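PT26-6P (Thermococcus sp., PDB 2WB7) is of unknown function, being encoded by a euryarchaeal mobile element and built from immunoglobulin-like beta domains followed by a helical domain. Local coordinates at residues S37-Y42 against P68-L73; V80-V85 against A198-D203; E174-D179 against D191-E196. All blocks are in the same frame, centred on the assembly; numbering follows the deposited sequence.

Contact 1 (S37-Y42 against P68-L73); sequences SDFVEY and PVQIRL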
# COMPACT_ATOMS: atom_id res chain seq x y z
N SER A 37 3.65 -3.54 -14.58
CA SER A 37 4.13 -4.88 -14.93
C SER A 37 4.28 -5.13 -16.43
O SER A 37 3.80 -4.37 -17.27
CB SER A 37 3.22 -5.95 -14.32
OG SER A 37 3.99 -7.08 -13.92
N ASP A 38 4.99 -6.20 -16.75
CA ASP A 38 5.04 -6.72 -18.09
C ASP A 38 4.35 -8.06 -18.11
O ASP A 38 4.26 -8.74 -17.08
CB ASP A 38 6.48 -6.87 -18.55
CG ASP A 38 6.99 -5.65 -19.27
OD1 ASP A 38 6.16 -4.97 -19.92
OD2 ASP A 38 8.21 -5.36 -19.19
N PHE A 39 3.85 -8.44 -19.28
CA PHE A 39 3.19 -9.72 -19.41
C PHE A 39 4.17 -10.89 -19.47
O PHE A 39 5.25 -10.79 -20.04
CB PHE A 39 2.28 -9.73 -20.63
CG PHE A 39 0.92 -9.18 -20.35
CD1 PHE A 39 0.02 -9.88 -19.57
CD2 PHE A 39 0.53 -7.95 -20.88
CE1 PHE A 39 -1.24 -9.38 -19.31
CE2 PHE A 39 -0.72 -7.44 -20.63
CZ PHE A 39 -1.61 -8.16 -19.84
N VAL A 40 3.78 -12.00 -18.88
CA VAL A 40 4.59 -13.19 -18.86
C VAL A 40 3.68 -14.37 -19.15
O VAL A 40 2.51 -14.36 -18.76
CB VAL A 40 5.26 -13.36 -17.49
CG1 VAL A 40 5.81 -14.77 -17.32
CG2 VAL A 40 6.36 -12.34 -17.34
N GLU A 41 4.18 -15.37 -19.86
CA GLU A 41 3.36 -16.55 -20.06
C GLU A 41 3.15 -17.21 -18.70
O GLU A 41 4.08 -17.34 -17.91
CB GLU A 41 4.01 -17.52 -21.04
CG GLU A 41 3.01 -18.24 -21.93
CD GLU A 41 3.58 -19.50 -22.55
OE1 GLU A 41 3.03 -19.99 -23.57
OE2 GLU A 41 4.59 -20.00 -22.00
N TYR A 42 1.90 -17.58 -18.43
CA TYR A 42 1.57 -18.29 -17.21
C TYR A 42 1.53 -19.77 -17.51
O TYR A 42 1.68 -20.59 -16.62
CB TYR A 42 0.22 -17.84 -16.66
CG TYR A 42 0.27 -16.57 -15.82
CD1 TYR A 42 1.30 -15.65 -15.96
CD2 TYR A 42 -0.74 -16.29 -14.91
CE1 TYR A 42 1.34 -14.48 -15.19
CE2 TYR A 42 -0.71 -15.13 -14.15
CZ TYR A 42 0.32 -14.24 -14.29
OH TYR A 42 0.32 -13.10 -13.53
N PRO A 68 -5.31 -8.46 -15.67
CA PRO A 68 -5.71 -8.82 -17.02
C PRO A 68 -5.07 -10.15 -17.37
O PRO A 68 -3.91 -10.39 -17.04
CB PRO A 68 -5.11 -7.69 -17.88
CG PRO A 68 -4.07 -7.03 -17.05
CD PRO A 68 -4.08 -7.65 -15.66
N VAL A 69 -5.84 -11.01 -18.02
CA VAL A 69 -5.31 -12.26 -18.53
C VAL A 69 -5.49 -12.26 -20.02
O VAL A 69 -6.59 -12.01 -20.52
CB VAL A 69 -6.04 -13.48 -17.95
CG1 VAL A 69 -5.61 -14.75 -18.68
CG2 VAL A 69 -5.78 -13.60 -16.46
N GLN A 70 -4.41 -12.55 -20.73
CA GLN A 70 -4.47 -12.72 -22.18
C GLN A 70 -4.37 -14.19 -22.55
O GLN A 70 -3.53 -14.94 -22.04
CB GLN A 70 -3.38 -11.92 -22.87
CG GLN A 70 -3.86 -10.58 -23.36
CD GLN A 70 -2.73 -9.73 -23.90
OE1 GLN A 70 -1.91 -9.23 -23.15
NE2 GLN A 70 -2.71 -9.54 -25.22
N ILE A 71 -5.26 -14.61 -23.44
CA ILE A 71 -5.24 -15.95 -24.01
C ILE A 71 -4.97 -15.87 -25.52
O ILE A 71 -5.71 -15.24 -26.26
CB ILE A 71 -6.57 -16.66 -23.80
CG1 ILE A 71 -6.97 -16.61 -22.32
CG2 ILE A 71 -6.49 -18.09 -24.31
CD1 ILE A 71 -8.48 -16.74 -22.09
N ARG A 72 -3.92 -16.53 -25.97
CA ARG A 72 -3.59 -16.51 -27.38
C ARG A 72 -3.79 -17.88 -28.05
O ARG A 72 -3.15 -18.87 -27.67
CB ARG A 72 -2.16 -16.02 -27.56
CG ARG A 72 -1.69 -16.05 -28.98
CD ARG A 72 -0.20 -15.90 -28.99
NE ARG A 72 0.26 -15.15 -30.15
CZ ARG A 72 0.24 -13.82 -30.23
NH1 ARG A 72 -0.22 -13.11 -29.20
NH2 ARG A 72 0.68 -13.22 -31.33
N LEU A 73 -4.66 -17.92 -29.05
CA LEU A 73 -4.96 -19.14 -29.78
C LEU A 73 -4.31 -19.14 -31.17
O LEU A 73 -4.61 -18.27 -31.99
CB LEU A 73 -6.47 -19.27 -29.95
CG LEU A 73 -7.34 -19.10 -28.70
CD1 LEU A 73 -8.80 -19.38 -29.04
CD2 LEU A 73 -6.86 -20.02 -27.62

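Contact 2 (V80-V85 against A198-D203); sequences VPFNKV and ACWVHD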
# COMPACT_ATOMS: atom_id res chain seq x y z
N VAL A 80 -4.66 -28.86 -46.27
CA VAL A 80 -5.78 -28.43 -47.10
C VAL A 80 -6.35 -27.06 -46.69
O VAL A 80 -6.94 -26.91 -45.61
CB VAL A 80 -6.92 -29.49 -47.14
CG1 VAL A 80 -7.88 -29.18 -48.27
CG2 VAL A 80 -6.34 -30.89 -47.29
N PRO A 81 -6.19 -26.06 -47.57
CA PRO A 81 -6.60 -24.67 -47.45
C PRO A 81 -8.00 -24.45 -46.89
O PRO A 81 -8.28 -23.37 -46.36
CB PRO A 81 -6.55 -24.17 -48.89
CG PRO A 81 -5.51 -25.00 -49.56
CD PRO A 81 -5.46 -26.33 -48.82
N PHE A 82 -8.88 -25.44 -47.01
CA PHE A 82 -10.29 -25.26 -46.66
C PHE A 82 -10.60 -25.96 -45.36
O PHE A 82 -11.71 -25.87 -44.84
CB PHE A 82 -11.18 -25.85 -47.76
CG PHE A 82 -10.65 -25.63 -49.15
CD1 PHE A 82 -9.54 -26.34 -49.59
CD2 PHE A 82 -11.24 -24.71 -50.00
CE1 PHE A 82 -9.03 -26.13 -50.86
CE2 PHE A 82 -10.74 -24.50 -51.27
CZ PHE A 82 -9.63 -25.21 -51.70
N ASN A 83 -9.60 -26.68 -44.85
CA ASN A 83 -9.76 -27.41 -43.60
C ASN A 83 -9.83 -26.50 -42.39
O ASN A 83 -9.10 -26.67 -41.41
CB ASN A 83 -8.64 -28.44 -43.45
CG ASN A 83 -8.90 -29.68 -44.28
OD1 ASN A 83 -8.08 -30.58 -44.32
ND2 ASN A 83 -10.05 -29.72 -44.94
N LYS A 84 -10.73 -25.53 -42.46
CA LYS A 84 -10.85 -24.49 -41.46
C LYS A 84 -11.21 -24.99 -40.07
O LYS A 84 -12.05 -25.89 -39.90
CB LYS A 84 -11.85 -23.43 -41.92
CG LYS A 84 -11.33 -22.61 -43.08
CD LYS A 84 -12.43 -21.73 -43.65
CE LYS A 84 -11.90 -20.80 -44.73
NZ LYS A 84 -12.97 -19.88 -45.24
N VAL A 85 -10.57 -24.40 -39.07
CA VAL A 85 -10.86 -24.65 -37.67
C VAL A 85 -11.91 -23.66 -37.18
O VAL A 85 -11.73 -22.46 -37.32
CB VAL A 85 -9.59 -24.50 -36.83
CG1 VAL A 85 -9.94 -24.55 -35.37
CG2 VAL A 85 -8.60 -25.60 -37.17
N ALA A 198 -8.28 -29.65 -59.39
CA ALA A 198 -9.22 -30.63 -58.87
C ALA A 198 -10.36 -29.91 -58.17
O ALA A 198 -10.23 -28.77 -57.74
CB ALA A 198 -8.53 -31.58 -57.93
N CYS A 199 -11.49 -30.59 -58.07
CA CYS A 199 -12.64 -29.98 -57.44
C CYS A 199 -12.83 -30.50 -56.04
O CYS A 199 -13.37 -31.58 -55.86
CB CYS A 199 -13.90 -30.28 -58.24
SG CYS A 199 -15.36 -29.79 -57.36
N TRP A 200 -12.40 -29.71 -55.06
CA TRP A 200 -12.42 -30.11 -53.65
C TRP A 200 -13.81 -29.94 -53.05
O TRP A 200 -14.50 -28.97 -53.33
CB TRP A 200 -11.41 -29.29 -52.86
CG TRP A 200 -10.00 -29.56 -53.26
CD1 TRP A 200 -9.38 -29.13 -54.40
CD2 TRP A 200 -9.04 -30.32 -52.54
NE1 TRP A 200 -8.09 -29.59 -54.43
CE2 TRP A 200 -7.85 -30.32 -53.30
CE3 TRP A 200 -9.07 -31.02 -51.33
CZ2 TRP A 200 -6.70 -30.99 -52.89
CZ3 TRP A 200 -7.92 -31.68 -50.92
CH2 TRP A 200 -6.75 -31.66 -51.70
N VAL A 201 -14.20 -30.89 -52.20
CA VAL A 201 -15.53 -30.84 -51.59
C VAL A 201 -15.51 -31.21 -50.10
O VAL A 201 -14.59 -31.89 -49.61
CB VAL A 201 -16.57 -31.67 -52.41
CG1 VAL A 201 -16.27 -33.16 -52.34
CG2 VAL A 201 -17.99 -31.36 -51.94
N HIS A 202 -16.54 -30.77 -49.38
CA HIS A 202 -16.54 -30.83 -47.92
C HIS A 202 -17.02 -32.16 -47.36
O HIS A 202 -18.22 -32.43 -47.34
CB HIS A 202 -17.37 -29.68 -47.35
CG HIS A 202 -17.37 -29.63 -45.86
ND1 HIS A 202 -18.47 -29.26 -45.12
CD2 HIS A 202 -16.41 -29.94 -44.96
CE1 HIS A 202 -18.19 -29.32 -43.83
NE2 HIS A 202 -16.94 -29.74 -43.71
N ASP A 203 -16.08 -32.96 -46.89
CA ASP A 203 -16.36 -34.30 -46.39
C ASP A 203 -17.04 -34.35 -45.02
O ASP A 203 -18.24 -34.55 -44.92
CB ASP A 203 -15.08 -35.13 -46.36
CG ASP A 203 -15.33 -36.57 -45.99
OD1 ASP A 203 -16.42 -37.09 -46.33
OD2 ASP A 203 -14.46 -37.18 -45.34

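Contact 3 (E174-D179 against D191-E196); sequences EAWKTD and DGHWYE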
# COMPACT_ATOMS: atom_id res chain seq x y z
N GLU A 174 -12.94 -28.68 -40.22
CA GLU A 174 -13.48 -29.17 -41.47
C GLU A 174 -12.48 -30.10 -42.16
O GLU A 174 -11.27 -29.84 -42.16
CB GLU A 174 -13.80 -28.01 -42.40
CG GLU A 174 -14.93 -27.11 -41.91
CD GLU A 174 -15.26 -26.00 -42.91
OE1 GLU A 174 -15.25 -24.81 -42.52
OE2 GLU A 174 -15.50 -26.31 -44.10
N ALA A 175 -13.00 -31.19 -42.72
CA ALA A 175 -12.20 -32.11 -43.52
C ALA A 175 -12.70 -32.04 -44.97
O ALA A 175 -13.89 -32.20 -45.22
CB ALA A 175 -12.33 -33.53 -42.98
N TRP A 176 -11.80 -31.79 -45.91
CA TRP A 176 -12.16 -31.70 -47.32
C TRP A 176 -11.36 -32.72 -48.15
O TRP A 176 -10.17 -32.92 -47.91
CB TRP A 176 -11.90 -30.29 -47.86
CG TRP A 176 -12.87 -29.24 -47.34
CD1 TRP A 176 -13.03 -28.84 -46.05
CD2 TRP A 176 -13.81 -28.47 -48.12
NE1 TRP A 176 -14.01 -27.87 -45.97
CE2 TRP A 176 -14.50 -27.62 -47.22
CE3 TRP A 176 -14.14 -28.42 -49.48
CZ2 TRP A 176 -15.50 -26.73 -47.64
CZ3 TRP A 176 -15.13 -27.53 -49.90
CH2 TRP A 176 -15.80 -26.70 -48.98
N LYS A 177 -12.03 -33.37 -49.11
CA LYS A 177 -11.36 -34.28 -50.06
C LYS A 177 -11.64 -33.83 -51.49
O LYS A 177 -12.61 -33.12 -51.74
CB LYS A 177 -11.88 -35.71 -49.90
CG LYS A 177 -12.40 -36.06 -48.52
CD LYS A 177 -11.27 -36.22 -47.49
CE LYS A 177 -11.82 -36.46 -46.08
NZ LYS A 177 -10.72 -36.84 -45.12
N THR A 178 -10.79 -34.26 -52.42
CA THR A 178 -11.04 -34.05 -53.85
C THR A 178 -12.12 -34.98 -54.38
O THR A 178 -12.08 -36.19 -54.16
CB THR A 178 -9.80 -34.30 -54.72
OG1 THR A 178 -9.03 -35.36 -54.14
CG2 THR A 178 -8.95 -33.06 -54.81
N ASP A 179 -13.09 -34.40 -55.07
CA ASP A 179 -14.16 -35.15 -55.72
C ASP A 179 -13.68 -35.58 -57.11
O ASP A 179 -13.82 -34.84 -58.08
CB ASP A 179 -15.42 -34.29 -55.83
CG ASP A 179 -16.57 -35.04 -56.47
OD1 ASP A 179 -16.31 -35.96 -57.27
OD2 ASP A 179 -17.74 -34.70 -56.16
N ASP A 191 -20.79 -24.87 -53.85
CA ASP A 191 -20.20 -25.00 -52.52
C ASP A 191 -18.78 -25.58 -52.55
O ASP A 191 -17.94 -25.21 -51.75
CB ASP A 191 -21.09 -25.81 -51.58
CG ASP A 191 -21.48 -27.13 -52.17
OD1 ASP A 191 -21.35 -28.16 -51.47
OD2 ASP A 191 -21.92 -27.13 -53.33
N GLY A 192 -18.52 -26.49 -53.48
CA GLY A 192 -17.17 -27.02 -53.64
C GLY A 192 -16.17 -25.93 -54.02
O GLY A 192 -16.53 -24.77 -54.11
N HIS A 193 -14.91 -26.32 -54.25
CA HIS A 193 -13.86 -25.36 -54.62
C HIS A 193 -12.88 -25.91 -55.67
O HIS A 193 -12.11 -26.82 -55.38
CB HIS A 193 -13.03 -24.96 -53.39
CG HIS A 193 -13.82 -24.28 -52.31
ND1 HIS A 193 -14.49 -23.09 -52.52
CD2 HIS A 193 -14.03 -24.61 -51.02
CE1 HIS A 193 -15.09 -22.72 -51.41
NE2 HIS A 193 -14.83 -23.63 -50.48
N TRP A 194 -12.89 -25.35 -56.88
CA TRP A 194 -11.87 -25.72 -57.86
C TRP A 194 -10.55 -25.15 -57.40
O TRP A 194 -10.48 -23.97 -57.05
CB TRP A 194 -12.18 -25.21 -59.28
CG TRP A 194 -11.22 -25.82 -60.29
CD1 TRP A 194 -10.03 -25.29 -60.73
CD2 TRP A 194 -11.35 -27.09 -60.94
NE1 TRP A 194 -9.43 -26.15 -61.62
CE2 TRP A 194 -10.22 -27.26 -61.77
CE3 TRP A 194 -12.32 -28.10 -60.90
CZ2 TRP A 194 -10.04 -28.40 -62.56
CZ3 TRP A 194 -12.14 -29.23 -61.68
CH2 TRP A 194 -11.00 -29.37 -62.50
N TYR A 195 -9.50 -25.97 -57.39
CA TYR A 195 -8.24 -25.56 -56.81
C TYR A 195 -7.16 -26.58 -57.12
O TYR A 195 -7.28 -27.75 -56.78
CB TYR A 195 -8.41 -25.38 -55.29
CG TYR A 195 -7.13 -25.17 -54.52
CD1 TYR A 195 -6.63 -23.89 -54.29
CD2 TYR A 195 -6.43 -26.25 -53.98
CE1 TYR A 195 -5.46 -23.69 -53.57
CE2 TYR A 195 -5.26 -26.07 -53.26
CZ TYR A 195 -4.79 -24.79 -53.06
OH TYR A 195 -3.63 -24.60 -52.34
N GLU A 196 -6.10 -26.13 -57.79
CA GLU A 196 -5.06 -27.03 -58.26
C GLU A 196 -5.67 -28.11 -59.17
O GLU A 196 -5.39 -29.31 -59.01
CB GLU A 196 -4.30 -27.65 -57.09
CG GLU A 196 -3.43 -26.67 -56.32
CD GLU A 196 -2.36 -27.36 -55.47
OE1 GLU A 196 -2.11 -28.57 -55.68
OE2 GLU A 196 -1.76 -26.69 -54.60

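Contact 1 (S37-Y42 against P68-L73)
OE1, the side-chain oxygen of Gln70, sits over one face of the Phe39 ring, displaced toward its rim and 3.3 Å from CE2. The amide plane stands 75° from the ring plane, so the group comes down onto the phenyl ring with its oxygen leading instead of lying flat on it. The Gln70 chain is stretched out beyond CG (chi2 173°), which carries the amide across from its own strand. A second oxygen approaches differently: the carbonyl O of Pro68 lies in the ring plane, 3.6 Å from CE1 of Phe39, where the weakly positive C-H edge probably makes the approach favourable. Close by, CZ of Phe39 meets CG of Pro68 at 3.9 Å, the two side chains crossing at a slant. These contacts illustrate packing between next-but-one strands on one side of a beta sheet, segment 68-73 belonging to the first immunoglobulin-like domain. Strands 39-44 and 66-75 both pair antiparallel with strand 52-62, to which Val40 and Gln70 are joined by backbone bonds with Gly57 and Tyr56, and CA of Phe39 lies 8.7 Å from CA of Gln70. Shrinking Phe39 to an alanine here would probably open a gap beside the Pro68 ring and leave the Gln70 amide freer to turn. No hydrogen bond spans the two segments, and Pro297, from a loop later in the chain, touches both Phe39 and Gln70.

Contact 2 (V80-V85 against A198-D203)
Trp200 meets Val80 and Phe82 where a type I beta turn, Val80 to Asn83, packs against strand 198-213 of an antiparallel sheet. The turn is closed by the bond from Asn83 N to Val80 O, and an inverse gamma turn centred on Asn83 overlaps its end. This compact fold of the backbone places the side chains of its first and third residues toward the same indole. Of the three residues, Trp200 has the most surface buried by the contact. Its CG stands opposite the carbonyl carbon (chi1 -65°), which sends the ring off the strand to the turn. Phe82 lies nearly parallel to the indole, its plane 19° from that of the five-membered ring, but offset, with centroids 5.5 Å from each other, so little of one ring covers the other. Their closest atoms are Phe82 CE1 and Trp200 CG, 4.3 Å apart. Phe82 also meets the rings of His193, Tyr195 and Trp176, which makes this turn part of a larger aromatic cluster at the surface. Val80 meets the six-membered end of the indole from the same side of its plane as Phe82: its CG1 lies 3.6 Å from Trp200 CZ3, while its CG2 is 4.0 Å from that same CZ3.

Contact 3 (E174-D179 against D191-E196)
Segments 174-179 and 191-196 form no backbone bonds with each other, because strand 198-213 runs between them: strands 163-178 and 193-195 each pair antiparallel with it. CA of Trp176 and CA of His193 are accordingly 9.8 Å apart, and the gap is crossed by side chains. Trp176 and His193 both hold CG opposite their carbonyl carbon, and their rings meet over the intervening strand. The planes are 27° apart, with the ring centres well displaced from each other; CD2 of His193 comes near the outer end of the indole, 3.3 Å from CZ3 and 3.4 Å from CH2 of Trp176. The carbonyl O of Asp191 lies near both rings, in the indole plane 3.8 Å from Trp176 CH2 and above the imidazole of His193. At the other end of the indole, Trp176 NE1 donates to Glu174 OE2 at 2.9 Å with an angle of 153°. The acceptor lies in the indole plane, but the N-H arrives 38° out of the carboxylate plane. Glu174 OE1 is bonded in turn to His86 NE2. Between the segments, then, no hydrogen bond is made and the contact rests largely on packing round the Trp176 ring, by the His193 imidazole and the Asp191 carbonyl; the rotation of the indole is probably fixed by the hydrogen bond within its own strand.

Overall arrangement
Contacts 2 and 3 belong together, their centres only about 4 Å apart, and contact 3 is nested in the loop that contact 2 closes. Strand 198-213 joins them: Val201 N lies 2.8 Å from Lys177 O, and Trp200 O lies 2.8 Å from His193 N, both probable hydrogen bonds. Phe82 touches aromatic rings from both contacts, and Cys199, within the 198-203 segment of contact 2, is tied by a disulfide to Cys188. Contact 1 stands apart in another sheet, about 34 Å from contact 2 and 38 Å from contact 3, centre to centre. It bridges a middle strand much as contact 3 does. With the function unknown, none of the three can be tied to an active site.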